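Local structure of putative aspartyl-tRNA synthetase (Leishmania major, 6OD8) at residues A[203-208]-A[548-553]; A[137-142]-A[179-184]. The protein probably catalyses the ATP-dependent attachment of L-aspartate to tRNA(Asp), as a dimeric class II aminoacyl-tRNA synthetase. One frame throughout, in Å; residues are numbered along the deposited sequence. Where two conformers were deposited one is given.

Contact 1: residues A[203-208]-A[548-553]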
ATOM      1  N   THR A 203       8.859 -27.957  -2.061  1.00 23.62           N
ATOM      2  CA  THR A 203       9.044 -28.243  -0.640  1.00 26.36           C
ATOM      3  C   THR A 203       9.280 -26.958   0.144  1.00 24.31           C
ATOM      4  O   THR A 203       8.754 -26.780   1.251  1.00 24.61           O
ATOM      5  CB  THR A 203      10.210 -29.214  -0.467  1.00 30.09           C
ATOM      6  OG1 THR A 203       9.958 -30.375  -1.261  1.00 31.38           O
ATOM      7  CG2 THR A 203      10.363 -29.622   0.996  1.00 32.41           C
ATOM      8  N   ARG A 204      10.046 -26.043  -0.442  1.00 22.50           N
ATOM      9  CA  ARG A 204      10.268 -24.718   0.130  1.00 23.88           C
ATOM     10  C   ARG A 204       8.954 -23.989   0.387  1.00 27.49           C
ATOM     11  O   ARG A 204       8.730 -23.440   1.471  1.00 25.65           O
ATOM     12  CB  ARG A 204      11.120 -23.920  -0.844  1.00 27.21           C
ATOM     13  CG  ARG A 204      12.246 -23.157  -0.279  1.00 39.52           C
ATOM     14  CD  ARG A 204      12.958 -22.432  -1.410  1.00 36.39           C
ATOM     15  NE  ARG A 204      14.209 -23.085  -1.775  1.00 32.15           N
ATOM     16  CZ  ARG A 204      15.343 -22.890  -1.109  1.00 33.68           C
ATOM     17  NH1 ARG A 204      15.350 -22.070  -0.060  1.00 30.68           N
ATOM     18  NH2 ARG A 204      16.458 -23.496  -1.481  1.00 31.95           N
ATOM     19  N   LEU A 205       8.080 -23.948  -0.619  1.00 22.05           N
ATOM     20  CA  LEU A 205       6.866 -23.150  -0.486  1.00 18.11           C
ATOM     21  C   LEU A 205       5.848 -23.844   0.400  1.00 24.12           C
ATOM     22  O   LEU A 205       5.029 -23.171   1.035  1.00 25.30           O
ATOM     23  CB  LEU A 205       6.266 -22.851  -1.867  1.00 20.72           C
ATOM     24  CG  LEU A 205       7.216 -22.138  -2.831  1.00 19.51           C
ATOM     25  CD1 LEU A 205       6.635 -22.017  -4.279  1.00 19.16           C
ATOM     26  CD2 LEU A 205       7.640 -20.776  -2.292  1.00 20.38           C
ATOM     27  N   ASN A 206       5.904 -25.175   0.479  1.00 20.46           N
ATOM     28  CA  ASN A 206       4.963 -25.918   1.308  1.00 25.46           C
ATOM     29  C   ASN A 206       5.167 -25.664   2.796  1.00 29.18           C
ATOM     30  O   ASN A 206       4.228 -25.871   3.564  1.00 24.60           O
ATOM     31  CB  ASN A 206       5.079 -27.419   1.037  1.00 27.01           C
ATOM     32  CG  ASN A 206       4.511 -27.809  -0.307  1.00 31.56           C
ATOM     33  OD1 ASN A 206       3.778 -27.036  -0.924  1.00 29.76           O
ATOM     34  ND2 ASN A 206       4.846 -29.005  -0.772  1.00 25.30           N
ATOM     35  N   SER A 207       6.378 -25.267   3.210  1.00 31.71           N
ATOM     36  CA  SER A 207       6.683 -24.836   4.588  1.00 29.91           C
ATOM     37  C   SER A 207       7.421 -23.496   4.538  1.00 25.40           C
ATOM     38  O   SER A 207       8.563 -23.357   4.984  1.00 22.04           O
ATOM     39  CB  SER A 207       7.526 -25.855   5.349  1.00 30.07           C
ATOM     40  OG  SER A 207       6.933 -27.137   5.342  1.00 26.51           O
ATOM     41  N   ARG A 208       6.731 -22.492   3.995  1.00 18.44           N
ATOM     42  CA  ARG A 208       7.350 -21.202   3.733  1.00 18.60           C
ATOM     43  C   ARG A 208       7.864 -20.545   5.006  1.00 23.00           C
ATOM     44  O   ARG A 208       8.851 -19.801   4.955  1.00 18.23           O
ATOM     45  CB  ARG A 208       6.345 -20.286   3.021  1.00 23.73           C
ATOM     46  CG  ARG A 208       6.864 -18.914   2.729  1.00 31.13           C
ATOM     47  CD  ARG A 208       8.077 -18.975   1.819  1.00 31.26           C
ATOM     48  NE  ARG A 208       7.850 -18.180   0.623  1.00 30.28           N
ATOM     49  CZ  ARG A 208       8.759 -17.965  -0.319  1.00 26.90           C
ATOM     50  NH1 ARG A 208       9.974 -18.473  -0.190  1.00 25.18           N
ATOM     51  NH2 ARG A 208       8.455 -17.228  -1.381  1.00 27.69           N
ATOM     52  N   LEU A 548       5.524 -13.916  -1.248  1.00 14.12           N
ATOM     53  CA  LEU A 548       5.584 -14.498   0.090  1.00 16.01           C
ATOM     54  C   LEU A 548       4.897 -15.861   0.143  1.00 19.97           C
ATOM     55  O   LEU A 548       5.474 -16.840   0.622  1.00 19.41           O
ATOM     56  CB  LEU A 548       4.953 -13.513   1.081  1.00 15.22           C
ATOM     57  CG  LEU A 548       5.347 -13.378   2.534  1.00 25.62           C
ATOM     58  CD1 LEU A 548       6.854 -13.386   2.717  1.00 23.09           C
ATOM     59  CD2 LEU A 548       4.696 -12.080   3.109  1.00 20.39           C
ATOM     60  N   PHE A 549       3.651 -15.943  -0.325  1.00 16.09           N
ATOM     61  CA  PHE A 549       2.904 -17.202  -0.362  1.00 15.48           C
ATOM     62  C   PHE A 549       2.353 -17.311  -1.775  1.00 19.61           C
ATOM     63  O   PHE A 549       1.239 -16.841  -2.048  1.00 18.27           O
ATOM     64  CB  PHE A 549       1.780 -17.219   0.678  1.00 18.60           C
ATOM     65  CG  PHE A 549       2.276 -17.088   2.090  1.00 18.61           C
ATOM     66  CD1 PHE A 549       2.797 -18.203   2.755  1.00 19.33           C
ATOM     67  CD2 PHE A 549       2.256 -15.850   2.736  1.00 18.12           C
ATOM     68  CE1 PHE A 549       3.275 -18.089   4.077  1.00 17.83           C
ATOM     69  CE2 PHE A 549       2.728 -15.718   4.058  1.00 20.33           C
ATOM     70  CZ  PHE A 549       3.236 -16.831   4.723  1.00 16.61           C
ATOM     71  N   PRO A 550       3.119 -17.885  -2.709  1.00 16.99           N
ATOM     72  CA  PRO A 550       2.799 -17.703  -4.133  1.00 19.47           C
ATOM     73  C   PRO A 550       1.490 -18.379  -4.539  1.00 20.04           C
ATOM     74  O   PRO A 550       1.026 -19.353  -3.946  1.00 16.53           O
ATOM     75  CB  PRO A 550       3.999 -18.344  -4.855  1.00 14.89           C
ATOM     76  CG  PRO A 550       5.137 -18.278  -3.870  1.00 18.41           C
ATOM     77  CD  PRO A 550       4.441 -18.516  -2.519  1.00 16.70           C
ATOM     78  N   ARG A 551       0.908 -17.850  -5.609  1.00 15.88           N
ATOM     79  CA  ARG A 551      -0.285 -18.405  -6.226  1.00 15.92           C
ATOM     80  C   ARG A 551       0.044 -18.697  -7.684  1.00 14.89           C
ATOM     81  O   ARG A 551       0.526 -17.812  -8.390  1.00 15.56           O
ATOM     82  CB  ARG A 551      -1.460 -17.420  -6.153  1.00 14.79           C
ATOM     83  CG  ARG A 551      -1.994 -17.161  -4.728  1.00 16.18           C
ATOM     84  CD  ARG A 551      -2.705 -18.441  -4.256  1.00 22.30           C
ATOM     85  NE  ARG A 551      -3.154 -18.374  -2.864  1.00 19.31           N
ATOM     86  CZ  ARG A 551      -2.453 -18.823  -1.825  1.00 23.67           C
ATOM     87  NH1 ARG A 551      -1.246 -19.364  -1.998  1.00 21.17           N
ATOM     88  NH2 ARG A 551      -2.959 -18.708  -0.607  1.00 18.68           N
ATOM     89  N   ASP A 552      -0.207 -19.916  -8.118  1.00 17.78           N
ATOM     90  CA  ASP A 552      -0.115 -20.199  -9.549  1.00 18.17           C
ATOM     91  C   ASP A 552      -1.231 -21.202  -9.825  1.00 20.53           C
ATOM     92  O   ASP A 552      -1.946 -21.577  -8.880  1.00 19.12           O
ATOM     93  CB  ASP A 552       1.308 -20.654  -9.929  1.00 17.33           C
ATOM     94  CG  ASP A 552       1.692 -22.004  -9.361  1.00 23.65           C
ATOM     95  OD1 ASP A 552       0.825 -22.873  -9.198  1.00 22.60           O
ATOM     96  OD2 ASP A 552       2.895 -22.206  -9.075  1.00 25.56           O
ATOM     97  N   PRO A 553      -1.459 -21.637 -11.074  1.00 21.82           N
ATOM     98  CA  PRO A 553      -2.621 -22.505 -11.322  1.00 20.52           C
ATOM     99  C   PRO A 553      -2.658 -23.757 -10.457  1.00 30.12           C
ATOM    100  O   PRO A 553      -3.749 -24.281 -10.180  1.00 30.87           O
ATOM    101  CB  PRO A 553      -2.481 -22.853 -12.818  1.00 20.33           C
ATOM    102  CG  PRO A 553      -1.748 -21.713 -13.390  1.00 20.10           C
ATOM    103  CD  PRO A 553      -0.742 -21.336 -12.327  1.00 20.24           C
TER

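Contact 2: residues A[137-142]-A[179-184]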
ATOM      1  N   ILE A 137      18.288 -29.596  23.234  1.00 27.93           N
ATOM      2  CA  ILE A 137      17.241 -28.713  22.728  1.00 27.02           C
ATOM      3  C   ILE A 137      17.098 -28.933  21.228  1.00 25.08           C
ATOM      4  O   ILE A 137      18.093 -29.056  20.504  1.00 28.14           O
ATOM      5  CB  ILE A 137      17.559 -27.241  23.050  1.00 24.24           C
ATOM      6  CG1 ILE A 137      17.722 -27.059  24.564  1.00 23.17           C
ATOM      7  CG2 ILE A 137      16.477 -26.302  22.524  1.00 22.97           C
ATOM      8  CD1 ILE A 137      18.102 -25.658  25.010  1.00 22.66           C
ATOM      9  N   ALA A 138      15.858 -29.014  20.756  1.00 22.58           N
ATOM     10  CA  ALA A 138      15.625 -29.183  19.323  1.00 26.78           C
ATOM     11  C   ALA A 138      15.984 -27.902  18.581  1.00 23.34           C
ATOM     12  O   ALA A 138      15.642 -26.799  19.022  1.00 22.45           O
ATOM     13  CB  ALA A 138      14.164 -29.547  19.055  1.00 22.09           C
ATOM     14  N   THR A 139      16.684 -28.039  17.448  1.00 21.92           N
ATOM     15  CA  THR A 139      16.974 -26.846  16.665  1.00 20.43           C
ATOM     16  C   THR A 139      15.666 -26.209  16.212  1.00 24.27           C
ATOM     17  O   THR A 139      14.645 -26.887  16.033  1.00 22.17           O
ATOM     18  CB  THR A 139      17.856 -27.164  15.450  1.00 28.04           C
ATOM     19  OG1 THR A 139      17.149 -28.024  14.568  1.00 28.16           O
ATOM     20  CG2 THR A 139      19.146 -27.860  15.896  1.00 27.68           C
ATOM     21  N   GLU A 140      15.705 -24.885  16.072  1.00 19.24           N
ATOM     22  CA  GLU A 140      14.606 -23.966  15.786  1.00 23.47           C
ATOM     23  C   GLU A 140      13.735 -23.688  17.023  1.00 19.55           C
ATOM     24  O   GLU A 140      12.841 -22.846  16.942  1.00 23.31           O
ATOM     25  CB  GLU A 140      13.714 -24.425  14.609  1.00 24.84           C
ATOM     26  CG  GLU A 140      14.521 -24.537  13.310  1.00 23.05           C
ATOM     27  CD  GLU A 140      15.208 -23.232  13.001  1.00 28.87           C
ATOM     28  OE1 GLU A 140      14.489 -22.233  12.750  1.00 27.22           O
ATOM     29  OE2 GLU A 140      16.459 -23.183  13.069  1.00 29.89           O
ATOM     30  N   SER A 141      13.974 -24.341  18.162  1.00 17.96           N
ATOM     31  CA  SER A 141      13.331 -23.899  19.389  1.00 17.36           C
ATOM     32  C   SER A 141      13.713 -22.448  19.646  1.00 21.43           C
ATOM     33  O   SER A 141      14.769 -21.981  19.215  1.00 22.44           O
ATOM     34  CB  SER A 141      13.755 -24.759  20.584  1.00 19.21           C
ATOM     35  OG  SER A 141      13.437 -26.123  20.396  1.00 22.93           O
ATOM     36  N   ILE A 142      12.845 -21.724  20.343  1.00 18.06           N
ATOM     37  CA  ILE A 142      13.152 -20.370  20.771  0.75 15.90           C
ATOM     38  C   ILE A 142      13.455 -20.411  22.263  1.00 17.62           C
ATOM     39  O   ILE A 142      12.709 -21.010  23.044  1.00 20.39           O
ATOM     40  CB  ILE A 142      12.000 -19.409  20.444  0.75 16.74           C
ATOM     41  CG1 ILE A 142      11.877 -19.270  18.922  0.75 18.37           C
ATOM     42  CG2 ILE A 142      12.251 -18.062  21.092  0.75 16.55           C
ATOM     43  CD1 ILE A 142      10.629 -18.551  18.478  0.75 18.16           C
ATOM     44  N   ARG A 179      11.450 -31.980  16.580  1.00 25.24           N
ATOM     45  CA  ARG A 179      12.773 -32.456  16.201  1.00 24.56           C
ATOM     46  C   ARG A 179      12.827 -32.910  14.751  1.00 34.08           C
ATOM     47  O   ARG A 179      13.925 -33.130  14.230  1.00 34.01           O
ATOM     48  CB  ARG A 179      13.213 -33.601  17.108  1.00 26.16           C
ATOM     49  CG  ARG A 179      13.110 -33.259  18.566  1.00 27.11           C
ATOM     50  CD  ARG A 179      13.725 -34.369  19.436  1.00 27.72           C
ATOM     51  NE  ARG A 179      13.701 -33.979  20.842  1.00 30.29           N
ATOM     52  CZ  ARG A 179      14.652 -33.251  21.426  1.00 39.43           C
ATOM     53  NH1 ARG A 179      15.704 -32.848  20.725  1.00 26.71           N
ATOM     54  NH2 ARG A 179      14.561 -32.931  22.713  1.00 38.23           N
ATOM     55  N   THR A 180      11.670 -33.051  14.101  1.00 32.54           N
ATOM     56  CA  THR A 180      11.573 -33.398  12.687  1.00 31.15           C
ATOM     57  C   THR A 180      11.228 -32.134  11.898  1.00 29.71           C
ATOM     58  O   THR A 180      10.118 -31.604  12.016  1.00 36.19           O
ATOM     59  CB  THR A 180      10.520 -34.475  12.471  1.00 38.88           C
ATOM     60  OG1 THR A 180      10.767 -35.552  13.381  1.00 42.84           O
ATOM     61  CG2 THR A 180      10.581 -34.985  11.045  1.00 41.43           C
ATOM     62  N   LEU A 181      12.188 -31.637  11.137  1.00 25.60           N
ATOM     63  CA  LEU A 181      12.016 -30.440  10.320  1.00 26.86           C
ATOM     64  C   LEU A 181      11.638 -30.832   8.899  1.00 29.37           C
ATOM     65  O   LEU A 181      12.030 -31.902   8.428  1.00 31.35           O
ATOM     66  CB  LEU A 181      13.304 -29.606  10.295  1.00 27.05           C
ATOM     67  CG  LEU A 181      13.776 -29.045  11.637  1.00 33.03           C
ATOM     68  CD1 LEU A 181      15.086 -28.318  11.472  1.00 27.98           C
ATOM     69  CD2 LEU A 181      12.729 -28.107  12.211  1.00 31.63           C
ATOM     70  N   PRO A 182      10.867 -30.005   8.183  1.00 25.10           N
ATOM     71  CA  PRO A 182      10.586 -30.326   6.771  1.00 25.52           C
ATOM     72  C   PRO A 182      11.839 -30.329   5.914  1.00 24.22           C
ATOM     73  O   PRO A 182      11.876 -31.006   4.884  1.00 25.47           O
ATOM     74  CB  PRO A 182       9.611 -29.217   6.347  1.00 28.63           C
ATOM     75  CG  PRO A 182       9.880 -28.089   7.291  1.00 25.67           C
ATOM     76  CD  PRO A 182      10.267 -28.729   8.602  1.00 23.52           C
ATOM     77  N   PHE A 183      12.847 -29.558   6.310  1.00 29.31           N
ATOM     78  CA  PHE A 183      14.162 -29.468   5.694  1.00 30.72           C
ATOM     79  C   PHE A 183      14.993 -28.626   6.644  1.00 26.74           C
ATOM     80  O   PHE A 183      14.441 -27.910   7.480  1.00 29.65           O
ATOM     81  CB  PHE A 183      14.116 -28.837   4.292  1.00 27.94           C
ATOM     82  CG  PHE A 183      13.314 -27.553   4.223  1.00 25.22           C
ATOM     83  CD1 PHE A 183      12.010 -27.562   3.754  1.00 23.89           C
ATOM     84  CD2 PHE A 183      13.867 -26.345   4.624  1.00 26.58           C
ATOM     85  CE1 PHE A 183      11.265 -26.391   3.697  1.00 22.39           C
ATOM     86  CE2 PHE A 183      13.130 -25.160   4.570  1.00 29.61           C
ATOM     87  CZ  PHE A 183      11.828 -25.185   4.101  1.00 25.87           C
ATOM     88  N   THR A 184      16.317 -28.708   6.508  1.00 24.87           N
ATOM     89  CA  THR A 184      17.185 -27.913   7.372  1.00 23.16           C
ATOM     90  C   THR A 184      17.457 -26.541   6.761  1.00 24.38           C
ATOM     91  O   THR A 184      17.389 -26.347   5.538  1.00 26.45           O
ATOM     92  CB  THR A 184      18.524 -28.612   7.625  1.00 24.39           C
ATOM     93  OG1 THR A 184      19.242 -28.710   6.381  1.00 27.19           O
ATOM     94  CG2 THR A 184      18.309 -30.006   8.188  1.00 33.35           C
TER

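Contact 1: residues A[203-208]-A[548-553]
Arg208 reaches across to 548-553 and gives its NE-H to the carbonyl of Leu548, with Arg208 NE 2.7 Å from Leu548 O and a nearly straight N-H...O angle of 167°. The oxygen lies at the edge of the guanidinium, in its plane. CG stands anti to the backbone N (chi1 179°), and the chain then bends at chi2 and chi3, bringing NE round to this oxygen. CB and CG of Arg208 approach CE1 and CD1 of Phe549 obliquely, Arg208 CB being 3.9 Å from Phe549 CE1; the guanidinium, its plane 74° from that of the phenyl, does not stack on it. Leu205, three residues earlier at the end of helix 201-206, leans over the guanidinium, its CD2 3.6 Å above the plane and over the centre. Leu205 CD2 is also 3.9 Å from Pro550 CG, so one methyl touches both the Arg208 guanidinium and the Pro550 ring. Tyr278 of the second subunit meets the Phe549 ring, placing 548-553 at the dimer interface. Further bonds hold the buried guanidinium: NH1 forms a salt bridge with Asp211 and NH2 bonds to Ser547 O. Its charge is thus probably balanced by Asp211, while bonds from NE and NH2 to successive carbonyls fix the group's rotation and tether the C-terminal loop.

Contact 2: residues A[137-142]-A[179-184]
Ala138 O is gripped twice by Ser141, while the methyl of Ala138 faces Arg179 across the contact. Ser141 OG donates to Ala138 O at 2.7 Å and Ser141 N to Ala138 O at 3.1 Å, both arriving from the same face of the carbonyl plane. Together they close a type II turn, with Glu140 at its third position on a positive phi of 77°. Ser141 OG also bonds to Ser177 N, joining the turn to the chain just before Arg179. The Arg179 side chain is extended from CG to NE and passes alongside the start of the turn. Its CG lies 3.9 Å from Ala138 CB, and that methyl lies over one face of the guanidinium, toward its NH1 side. NH1 bonds to Gln136 O at the end of helix 128-136, where the positive charge would be favourable. At the other end of the contact Leu181 divides its two methyls: CD1 is 3.7 Å from Thr139 OG1, and CD2 is 4.1 Å from Glu140 CG. Both neighbours meet the leucine side chain at about a right angle. The Glu140 chain bends at chi2 (-56°), leaving CG beside Leu181 while the carboxylate beyond it forms salt bridges with Arg213 and Arg110, which should favour the ionised form. The turn joins helix 128-136 to strand 142-151, as in the OB fold, and bonds through its backbone to Val95 of strand 88-100; 179-184 follows strand 170-173 and packs against Met210 of helix 208-211, which touches both Glu140 and Leu181.

In the fold
From the N terminus the chain builds the first OB strands and helix 128-136, then enters contact 2. The 36 residues between its segments include strands 142-151, 164-168 and 170-173, so the contact closes this loop on the connection toward the catalytic domain. Contact 1 opens later, on helix 201-206, and closes after 339 residues that hold most of the catalytic domain. The two loops are in series, neither nested nor crossed. Their centres are about 20 Å apart, yet they touch: Phe183 packs on Thr203 and Arg204, and Pro182 on Ser207. Together they join OB domain, connection and C-terminal loop, and both border the second subunit.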